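Local coordinates for protein methanogen homoaconitase large subunit (Methanocaldococcus jannaschii, PDB 4KP2) that forms the iron-sulfur subunit of a hydro-lyase that interconverts (R)-homocitrate and homoisocitrate through cis-homoaconitate, at residues I315-L328 / D346-V358. Sequence-based numbering, arbitrary orientation.
Sequences INQVFIGSCTNGRL and DVKLIVIPASKKV
Ile-350 N donates to Val-318 O at 2.8 Å, almost straight at 174°, joining the parallel strands 317-320 and 348-351. Val-318 N in turn donates to Lys-348 O, Ile-320 N to Ile-350 O and Ile-352 N to Ile-320 O, the alternation expected of parallel pairing. Lys-348 N reaches Asn-316 O at 3.3 Å from above the carbonyl plane, a longer bond at the strand's start.

One face of the pair is apolar. There Leu-349 holds CG anti to its backbone N (chi1 175°), and CD1 comes to 3.7 Å from Val-318 CG1; branched Val-347 meets Ile-315 nearby. The other face is mixed. The flat ring of Phe-319 spans two residues: CD1 lies 3.8 Å from Ile-350 CG2, while Ile-352 CG1 sits at the ring edge. Beside them the extended Gln-317 crosses Lys-348 obliquely, CG near CG, with OE1 3.4 Å from Lys-348 CE; its NE2 is hydrogen-bonded to Gly-392 O.

Past the strands, Gly-321 takes backbone angles suited to glycine; a side chain here would run into Ile-352 O and into the carbonyl O of the residue before. At Gly-326 the absence of a side chain lets the Ala-354 methyl come close (CB to Gly-326 O 3.3 Å), and the carbonyl O accepts from Ala-354 N at 2.9 Å. Small residues thus bring the two turns together, and Val-358 CG1 packs against Leu-328 N.

The strands belong to a beta-alpha-beta crossover through helix 328-338. Its hydrogen-bonded base carries the loop with Cys-323, with Cys-383 and Cys-386 a predicted ligand of the [4Fe-4S] cluster, so the pairing probably helps position that cysteine.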
loop_
_atom_site.group_PDB
_atom_site.type_symbol
_atom_site.label_atom_id
_atom_site.label_comp_id
_atom_site.label_asym_id
_atom_site.label_seq_id
_atom_site.Cartn_x
_atom_site.Cartn_y
_atom_site.Cartn_z
ATOM N N ILE A 315 14.147 8.213 -15.859
ATOM C CA ILE A 315 13.188 8.241 -14.760
ATOM C C ILE A 315 13.575 7.247 -13.669
ATOM O O ILE A 315 14.163 6.202 -13.946
ATOM C CB ILE A 315 11.747 7.970 -15.246
ATOM C CG1 ILE A 315 11.714 6.803 -16.235
ATOM C CG2 ILE A 315 11.164 9.212 -15.895
ATOM C CD1 ILE A 315 11.458 5.455 -15.597
ATOM N N ASN A 316 13.242 7.579 -12.426
ATOM C CA ASN A 316 13.593 6.734 -11.292
ATOM C C ASN A 316 12.371 6.102 -10.637
ATOM O O ASN A 316 12.496 5.165 -9.848
ATOM C CB ASN A 316 14.387 7.533 -10.259
ATOM C CG ASN A 316 15.542 8.297 -10.875
ATOM O OD1 ASN A 316 15.604 9.524 -10.787
ATOM N ND2 ASN A 316 16.463 7.575 -11.503
ATOM N N GLN A 317 11.192 6.618 -10.965
ATOM C CA GLN A 317 9.948 6.103 -10.407
ATOM C C GLN A 317 8.786 6.355 -11.362
ATOM O O GLN A 317 8.765 7.353 -12.077
ATOM C CB GLN A 317 9.666 6.746 -9.045
ATOM C CG GLN A 317 8.465 6.167 -8.311
ATOM C CD GLN A 317 8.224 6.822 -6.967
ATOM O OE1 GLN A 317 8.682 6.335 -5.935
ATOM N NE2 GLN A 317 7.495 7.932 -6.972
ATOM N N VAL A 318 7.827 5.436 -11.384
ATOM C CA VAL A 318 6.642 5.595 -12.217
ATOM C C VAL A 318 5.384 5.287 -11.419
ATOM O O VAL A 318 5.259 4.212 -10.835
ATOM C CB VAL A 318 6.682 4.679 -13.455
ATOM C CG1 VAL A 318 5.376 4.775 -14.227
ATOM C CG2 VAL A 318 7.861 5.037 -14.349
ATOM N N PHE A 319 4.457 6.237 -11.389
ATOM C CA PHE A 319 3.188 6.027 -10.707
ATOM C C PHE A 319 2.023 5.959 -11.686
ATOM O O PHE A 319 1.902 6.789 -12.585
ATOM C CB PHE A 319 2.935 7.118 -9.668
ATOM C CG PHE A 319 1.553 7.080 -9.084
ATOM C CD1 PHE A 319 1.134 5.992 -8.338
ATOM C CD2 PHE A 319 0.672 8.130 -9.284
ATOM C CE1 PHE A 319 -0.137 5.949 -7.803
ATOM C CE2 PHE A 319 -0.600 8.095 -8.748
ATOM C CZ PHE A 319 -1.005 7.005 -8.006
ATOM N N ILE A 320 1.168 4.960 -11.499
ATOM C CA ILE A 320 -0.002 4.781 -12.347
ATOM C C ILE A 320 -1.250 4.548 -11.509
ATOM O O ILE A 320 -1.373 3.521 -10.839
ATOM C CB ILE A 320 0.168 3.585 -13.302
ATOM C CG1 ILE A 320 1.361 3.801 -14.235
ATOM C CG2 ILE A 320 -1.102 3.363 -14.108
ATOM C CD1 ILE A 320 1.598 2.652 -15.191
ATOM N N GLY A 321 -2.174 5.503 -11.539
ATOM C CA GLY A 321 -3.457 5.310 -10.895
ATOM C C GLY A 321 -3.925 6.420 -9.972
ATOM O O GLY A 321 -3.943 6.260 -8.752
ATOM N N SER A 322 -4.315 7.546 -10.556
ATOM C CA SER A 322 -4.935 8.620 -9.790
ATOM C C SER A 322 -6.378 8.782 -10.245
ATOM O O SER A 322 -6.928 7.902 -10.905
ATOM C CB SER A 322 -4.170 9.929 -9.974
ATOM O OG SER A 322 -4.192 10.347 -11.326
ATOM N N CYS A 323 -6.993 9.906 -9.893
ATOM C CA CYS A 323 -8.353 10.191 -10.334
ATOM C C CYS A 323 -8.384 10.396 -11.843
ATOM O O CYS A 323 -9.393 10.139 -12.498
ATOM C CB CYS A 323 -8.903 11.429 -9.625
ATOM S SG CYS A 323 -10.558 11.915 -10.164
ATOM N N THR A 324 -7.262 10.856 -12.388
ATOM C CA THR A 324 -7.148 11.113 -13.816
ATOM C C THR A 324 -7.052 9.811 -14.603
ATOM O O THR A 324 -7.752 9.622 -15.598
ATOM C CB THR A 324 -5.908 11.967 -14.130
ATOM O OG1 THR A 324 -4.756 11.120 -14.226
ATOM C CG2 THR A 324 -5.686 13.000 -13.038
ATOM N N ASN A 325 -6.181 8.914 -14.148
ATOM C CA ASN A 325 -5.940 7.656 -14.846
ATOM C C ASN A 325 -5.757 6.468 -13.909
ATOM O O ASN A 325 -4.686 5.863 -13.866
ATOM C CB ASN A 325 -4.720 7.783 -15.761
ATOM C CG ASN A 325 -4.957 8.728 -16.921
ATOM O OD1 ASN A 325 -4.180 9.654 -17.148
ATOM N ND2 ASN A 325 -6.036 8.499 -17.661
ATOM N N GLY A 326 -6.806 6.131 -13.167
ATOM C CA GLY A 326 -6.748 5.013 -12.245
ATOM C C GLY A 326 -7.861 4.010 -12.468
ATOM O O GLY A 326 -7.997 3.043 -11.719
ATOM N N ARG A 327 -8.660 4.240 -13.504
ATOM C CA ARG A 327 -9.787 3.368 -13.803
ATOM C C ARG A 327 -9.351 2.096 -14.523
ATOM O O ARG A 327 -8.163 1.888 -14.770
ATOM C CB ARG A 327 -10.843 4.123 -14.613
ATOM C CG ARG A 327 -11.613 5.146 -13.794
ATOM C CD ARG A 327 -12.314 6.156 -14.680
ATOM N NE ARG A 327 -11.366 7.059 -15.329
ATOM C CZ ARG A 327 -10.903 8.175 -14.777
ATOM N NH1 ARG A 327 -11.297 8.528 -13.560
ATOM N NH2 ARG A 327 -10.043 8.939 -15.436
ATOM N N LEU A 328 -10.323 1.251 -14.854
ATOM C CA LEU A 328 -10.057 -0.049 -15.458
ATOM C C LEU A 328 -9.331 0.076 -16.796
ATOM O O LEU A 328 -8.353 -0.629 -17.048
ATOM C CB LEU A 328 -11.366 -0.816 -15.658
ATOM C CG LEU A 328 -11.393 -2.297 -15.273
ATOM C CD1 LEU A 328 -12.642 -2.961 -15.827
ATOM C CD2 LEU A 328 -10.145 -3.020 -15.751
ATOM N N ASP A 346 16.449 0.209 -12.285
ATOM C CA ASP A 346 16.668 1.467 -11.577
ATOM C C ASP A 346 15.400 2.301 -11.396
ATOM O O ASP A 346 15.470 3.464 -10.999
ATOM C CB ASP A 346 17.746 2.292 -12.281
ATOM C CG ASP A 346 19.102 1.616 -12.258
ATOM O OD1 ASP A 346 19.472 1.060 -11.201
ATOM O OD2 ASP A 346 19.794 1.636 -13.297
ATOM N N VAL A 347 14.247 1.705 -11.680
ATOM C CA VAL A 347 12.973 2.396 -11.509
ATOM C C VAL A 347 11.950 1.537 -10.769
ATOM O O VAL A 347 11.747 0.368 -11.096
ATOM C CB VAL A 347 12.399 2.885 -12.863
ATOM C CG1 VAL A 347 12.831 1.966 -13.983
ATOM C CG2 VAL A 347 10.878 3.004 -12.807
ATOM N N LYS A 348 11.319 2.129 -9.759
ATOM C CA LYS A 348 10.290 1.454 -8.983
ATOM C C LYS A 348 8.898 1.848 -9.469
ATOM O O LYS A 348 8.572 3.031 -9.559
ATOM C CB LYS A 348 10.454 1.773 -7.496
ATOM C CG LYS A 348 10.749 3.235 -7.213
ATOM C CD LYS A 348 11.268 3.432 -5.800
ATOM C CE LYS A 348 11.695 4.871 -5.574
ATOM N NZ LYS A 348 12.343 5.055 -4.250
ATOM N N LEU A 349 8.083 0.849 -9.789
ATOM C CA LEU A 349 6.742 1.091 -10.308
ATOM C C LEU A 349 5.684 0.983 -9.216
ATOM O O LEU A 349 5.646 0.008 -8.466
ATOM C CB LEU A 349 6.427 0.115 -11.442
ATOM C CG LEU A 349 5.013 0.170 -12.018
ATOM C CD1 LEU A 349 4.709 1.549 -12.573
ATOM C CD2 LEU A 349 4.842 -0.888 -13.092
ATOM N N ILE A 350 4.822 1.993 -9.135
ATOM C CA ILE A 350 3.745 2.010 -8.153
ATOM C C ILE A 350 2.388 2.044 -8.846
ATOM O O ILE A 350 2.113 2.939 -9.645
ATOM C CB ILE A 350 3.861 3.223 -7.215
ATOM C CG1 ILE A 350 5.220 3.226 -6.513
ATOM C CG2 ILE A 350 2.731 3.223 -6.199
ATOM C CD1 ILE A 350 5.437 4.420 -5.614
ATOM N N VAL A 351 1.542 1.067 -8.538
ATOM C CA VAL A 351 0.223 0.980 -9.154
ATOM C C VAL A 351 -0.885 1.010 -8.106
ATOM O O VAL A 351 -0.919 0.176 -7.199
ATOM C CB VAL A 351 0.077 -0.297 -9.998
ATOM C CG1 VAL A 351 -1.310 -0.367 -10.616
ATOM C CG2 VAL A 351 1.150 -0.345 -11.074
ATOM N N ILE A 352 -1.788 1.978 -8.233
ATOM C CA ILE A 352 -2.906 2.117 -7.307
ATOM C C ILE A 352 -4.219 2.306 -8.058
ATOM O O ILE A 352 -4.431 3.341 -8.687
ATOM C CB ILE A 352 -2.715 3.317 -6.361
ATOM C CG1 ILE A 352 -1.421 3.175 -5.560
ATOM C CG2 ILE A 352 -3.907 3.450 -5.427
ATOM C CD1 ILE A 352 -1.177 4.313 -4.598
ATOM N N PRO A 353 -5.111 1.306 -7.990
ATOM C CA PRO A 353 -6.425 1.415 -8.631
ATOM C C PRO A 353 -7.243 2.541 -8.010
ATOM O O PRO A 353 -7.139 2.781 -6.808
ATOM C CB PRO A 353 -7.073 0.057 -8.341
ATOM C CG PRO A 353 -6.348 -0.468 -7.144
ATOM C CD PRO A 353 -4.943 0.026 -7.282
ATOM N N ALA A 354 -8.047 3.219 -8.822
ATOM C CA ALA A 354 -8.793 4.386 -8.362
ATOM C C ALA A 354 -9.941 4.031 -7.422
ATOM O O ALA A 354 -10.429 4.886 -6.683
ATOM C CB ALA A 354 -9.309 5.184 -9.547
ATOM N N SER A 355 -10.370 2.773 -7.445
ATOM C CA SER A 355 -11.512 2.363 -6.635
ATOM C C SER A 355 -11.424 0.917 -6.164
ATOM O O SER A 355 -10.522 0.175 -6.551
ATOM C CB SER A 355 -12.817 2.573 -7.406
ATOM O OG SER A 355 -13.929 2.110 -6.660
ATOM N N LYS A 356 -12.373 0.534 -5.314
ATOM C CA LYS A 356 -12.484 -0.836 -4.834
ATOM C C LYS A 356 -13.112 -1.707 -5.913
ATOM O O LYS A 356 -12.692 -2.843 -6.136
ATOM C CB LYS A 356 -13.335 -0.880 -3.566
ATOM C CG LYS A 356 -13.728 -2.277 -3.119
ATOM C CD LYS A 356 -14.646 -2.222 -1.910
ATOM C CE LYS A 356 -15.194 -3.595 -1.564
ATOM N NZ LYS A 356 -16.100 -3.547 -0.383
ATOM N N LYS A 357 -14.123 -1.159 -6.579
ATOM C CA LYS A 357 -14.797 -1.855 -7.667
ATOM C C LYS A 357 -13.834 -2.086 -8.822
ATOM O O LYS A 357 -13.789 -3.172 -9.397
ATOM C CB LYS A 357 -16.009 -1.058 -8.144
ATOM C CG LYS A 357 -16.777 -1.724 -9.271
ATOM C CD LYS A 357 -17.920 -0.849 -9.752
ATOM C CE LYS A 357 -18.927 -0.598 -8.642
ATOM N NZ LYS A 357 -20.038 0.282 -9.096
ATOM N N VAL A 358 -13.062 -1.054 -9.152
ATOM C CA VAL A 358 -12.058 -1.141 -10.205
ATOM C C VAL A 358 -11.003 -2.185 -9.855
ATOM O O VAL A 358 -10.564 -2.952 -10.712
ATOM C CB VAL A 358 -11.375 0.223 -10.440
ATOM C CG1 VAL A 358 -10.248 0.095 -11.455
ATOM C CG2 VAL A 358 -12.398 1.251 -10.898
#